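Local structure of uncharacterized protein Sortase B (5YFK) at residues T205-G210 with N215-V220. The protein is a class B sortase, a cysteine transpeptidase of the kind that probably cleaves sorting signals of surface proteins and joins them to the cell wall. The protein carries 1 engineered substitution. Numbering follows the deposited sequence.
Sequences TLITSG and NARIVV. Engineered in segment 205-210: S209 (natural residue Cys).
L206 and V220 exchange two backbone hydrogen bonds, L206 N to V220 O at 2.7 Å and V220 N to L206 O at 2.9 Å, and T208 and I218 repeat the pattern two residues on. Toward the turn, A216 O accepts from two donors, G210 N at 3.0 Å and R217 NH1 at 3.0 Å, which arrive from opposite faces of its carbonyl plane. The second bond lies nearly in the guanidinium plane; with the chain bent at chi2 (-67°), it helps fix how the arginine head is turned. R217 NH1 also lies 3.7 Å from S209 CB, while R217 CD passes T208 O at 3.4 Å. This antiparallel hairpin of the sortase beta fold carries two predicted active-site positions as a non-hydrogen-bonded pair: S209, engineered in place of the cysteine predicted to form the acyl-thioester, and R217, the probable transition-state stabilizer. The third, H113, lies near T208, whose OG1 is held by G112 O. Beta-branched residues suit the extended backbone here. On one face I207 and V219 lie side by side beneath helix 160-166, and V219 CG1, anti to its own N (chi1 -172°), reaches T205 CG2 at 3.7 Å. On the face of L206, T208, I218 and V220, T208 CG2 packs beside I218 CB, and I218 CD1 rests 3.8 Å from G210 CA, where glycine offers no side chain to obstruct it.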
ATOM      1  N   THR A 205       1.913  -5.240   2.041  1.00 12.13           N
ATOM      2  CA  THR A 205       0.546  -5.462   2.517  1.00 12.34           C
ATOM      3  C   THR A 205      -0.216  -4.152   2.456  1.00 13.18           C
ATOM      4  O   THR A 205       0.194  -3.171   3.082  1.00 13.26           O
ATOM      5  CB  THR A 205       0.573  -5.981   3.961  1.00 10.71           C
ATOM      6  OG1 THR A 205       1.357  -7.185   4.018  1.00 13.18           O
ATOM      7  CG2 THR A 205      -0.832  -6.200   4.538  1.00 11.80           C
ATOM      8  N   LEU A 206      -1.365  -4.168   1.789  1.00 11.33           N
ATOM      9  CA  LEU A 206      -2.219  -2.994   1.694  1.00 10.10           C
ATOM     10  C   LEU A 206      -3.506  -3.223   2.450  1.00 10.33           C
ATOM     11  O   LEU A 206      -4.152  -4.240   2.254  1.00 12.69           O
ATOM     12  CB  LEU A 206      -2.567  -2.681   0.232  1.00 11.02           C
ATOM     13  CG  LEU A 206      -1.414  -2.603  -0.773  1.00 10.97           C
ATOM     14  CD1 LEU A 206      -1.938  -2.283  -2.158  1.00 13.53           C
ATOM     15  CD2 LEU A 206      -0.366  -1.600  -0.337  1.00 11.62           C
ATOM     16  N   ILE A 207      -3.842  -2.281   3.328  1.00 12.54           N
ATOM     17  CA  ILE A 207      -4.965  -2.445   4.242  1.00 13.92           C
ATOM     18  C   ILE A 207      -5.919  -1.281   4.154  1.00 12.26           C
ATOM     19  O   ILE A 207      -5.522  -0.108   4.307  1.00 14.39           O
ATOM     20  CB  ILE A 207      -4.484  -2.628   5.698  1.00 13.58           C
ATOM     21  CG1 ILE A 207      -3.660  -3.922   5.810  1.00 13.10           C
ATOM     22  CG2 ILE A 207      -5.672  -2.706   6.637  1.00 15.37           C
ATOM     23  CD1 ILE A 207      -2.889  -4.021   7.113  1.00 14.70           C
ATOM     24  N   THR A 208      -7.204  -1.618   4.061  1.00 11.96           N
ATOM     25  CA  THR A 208      -8.241  -0.643   4.129  1.00 11.33           C
ATOM     26  C   THR A 208      -9.463  -1.161   4.898  1.00 14.04           C
ATOM     27  O   THR A 208      -9.513  -2.331   5.290  1.00 15.25           O
ATOM     28  CB  THR A 208      -8.625  -0.111   2.738  1.00 13.90           C
ATOM     29  OG1 THR A 208      -9.430   1.051   2.878  1.00 14.11           O
ATOM     30  CG2 THR A 208      -9.384  -1.126   1.890  1.00 14.05           C
ATOM     31  N   SER A 209     -10.457  -0.290   5.090  1.00 18.70           N
ATOM     32  CA  SER A 209     -11.696  -0.707   5.712  1.00 14.94           C
ATOM     33  C   SER A 209     -12.718  -1.172   4.680  1.00 23.61           C
ATOM     34  O   SER A 209     -12.658  -0.780   3.518  1.00 16.77           O
ATOM     35  CB  SER A 209     -12.247   0.413   6.578  1.00 24.07           C
ATOM     36  OG  SER A 209     -12.750   1.462   5.777  1.00 35.31           O
ATOM     37  N   GLY A 210     -13.576  -2.114   5.070  1.00 16.01           N
ATOM     38  CA  GLY A 210     -14.671  -2.514   4.211  1.00 16.73           C
ATOM     39  C   GLY A 210     -16.010  -2.413   4.920  1.00 19.46           C
ATOM     40  O   GLY A 210     -16.080  -2.064   6.105  1.00 21.87           O
ATOM     41  N   ASN A 215     -16.697  -3.165  11.171  1.00 16.92           N
ATOM     42  CA  ASN A 215     -15.253  -3.287  11.393  1.00 18.28           C
ATOM     43  C   ASN A 215     -14.533  -4.243  10.429  1.00 20.26           C
ATOM     44  O   ASN A 215     -13.507  -4.838  10.782  1.00 16.63           O
ATOM     45  CB  ASN A 215     -14.984  -3.719  12.839  1.00 19.80           C
ATOM     46  CG  ASN A 215     -15.484  -2.708  13.856  1.00 20.26           C
ATOM     47  OD1 ASN A 215     -15.410  -1.517  13.635  1.00 21.09           O
ATOM     48  ND2 ASN A 215     -16.110  -3.193  14.908  1.00 26.78           N
ATOM     49  N   ALA A 216     -15.025  -4.344   9.200  1.00 18.90           N
ATOM     50  CA  ALA A 216     -14.336  -5.131   8.179  1.00 16.44           C
ATOM     51  C   ALA A 216     -13.065  -4.404   7.769  1.00 13.02           C
ATOM     52  O   ALA A 216     -13.005  -3.164   7.789  1.00 15.10           O
ATOM     53  CB  ALA A 216     -15.212  -5.365   6.960  1.00 15.61           C
ATOM     54  N   ARG A 217     -12.026  -5.188   7.549  1.00 12.91           N
ATOM     55  CA  ARG A 217     -10.826  -4.727   6.895  1.00 14.00           C
ATOM     56  C   ARG A 217     -10.612  -5.542   5.643  1.00 16.57           C
ATOM     57  O   ARG A 217     -10.755  -6.775   5.652  1.00 15.11           O
ATOM     58  CB  ARG A 217      -9.619  -4.885   7.811  1.00 14.79           C
ATOM     59  CG  ARG A 217      -9.677  -4.042   9.050  1.00 18.93           C
ATOM     60  CD  ARG A 217      -9.593  -2.591   8.698  1.00 20.59           C
ATOM     61  NE  ARG A 217      -9.575  -1.721   9.857  1.00 31.32           N
ATOM     62  CZ  ARG A 217     -10.639  -1.087  10.358  1.00 36.49           C
ATOM     63  NH1 ARG A 217     -11.867  -1.288   9.873  1.00 34.94           N
ATOM     64  NH2 ARG A 217     -10.475  -0.292  11.402  1.00 35.02           N
ATOM     65  N   ILE A 218     -10.185  -4.872   4.585  1.00 13.87           N
ATOM     66  CA  ILE A 218      -9.816  -5.594   3.350  1.00 12.34           C
ATOM     67  C   ILE A 218      -8.301  -5.504   3.119  1.00 13.54           C
ATOM     68  O   ILE A 218      -7.728  -4.469   3.325  1.00 14.02           O
ATOM     69  CB  ILE A 218     -10.535  -4.981   2.134  1.00 13.68           C
ATOM     70  CG1 ILE A 218     -12.050  -4.863   2.413  1.00 13.74           C
ATOM     71  CG2 ILE A 218     -10.277  -5.798   0.872  1.00 17.06           C
ATOM     72  CD1 ILE A 218     -12.832  -4.128   1.341  1.00 18.69           C
ATOM     73  N   VAL A 219      -7.679  -6.638   2.782  1.00 13.71           N
ATOM     74  CA  VAL A 219      -6.219  -6.766   2.767  1.00 14.34           C
ATOM     75  C   VAL A 219      -5.785  -7.335   1.421  1.00 13.26           C
ATOM     76  O   VAL A 219      -6.333  -8.324   0.956  1.00 14.65           O
ATOM     77  CB  VAL A 219      -5.701  -7.696   3.886  1.00 12.47           C
ATOM     78  CG1 VAL A 219      -4.177  -7.655   3.990  1.00 12.73           C
ATOM     79  CG2 VAL A 219      -6.337  -7.351   5.225  1.00 19.39           C
ATOM     80  N   VAL A 220      -4.766  -6.717   0.827  1.00 12.19           N
ATOM     81  CA  VAL A 220      -4.078  -7.262  -0.310  1.00 13.51           C
ATOM     82  C   VAL A 220      -2.579  -7.415  -0.003  1.00 14.50           C
ATOM     83  O   VAL A 220      -1.977  -6.555   0.625  1.00 13.93           O
ATOM     84  CB  VAL A 220      -4.259  -6.392  -1.569  1.00 14.49           C
ATOM     85  CG1 VAL A 220      -3.368  -6.908  -2.691  1.00 19.71           C
ATOM     86  CG2 VAL A 220      -5.722  -6.427  -2.025  1.00 18.19           C
TER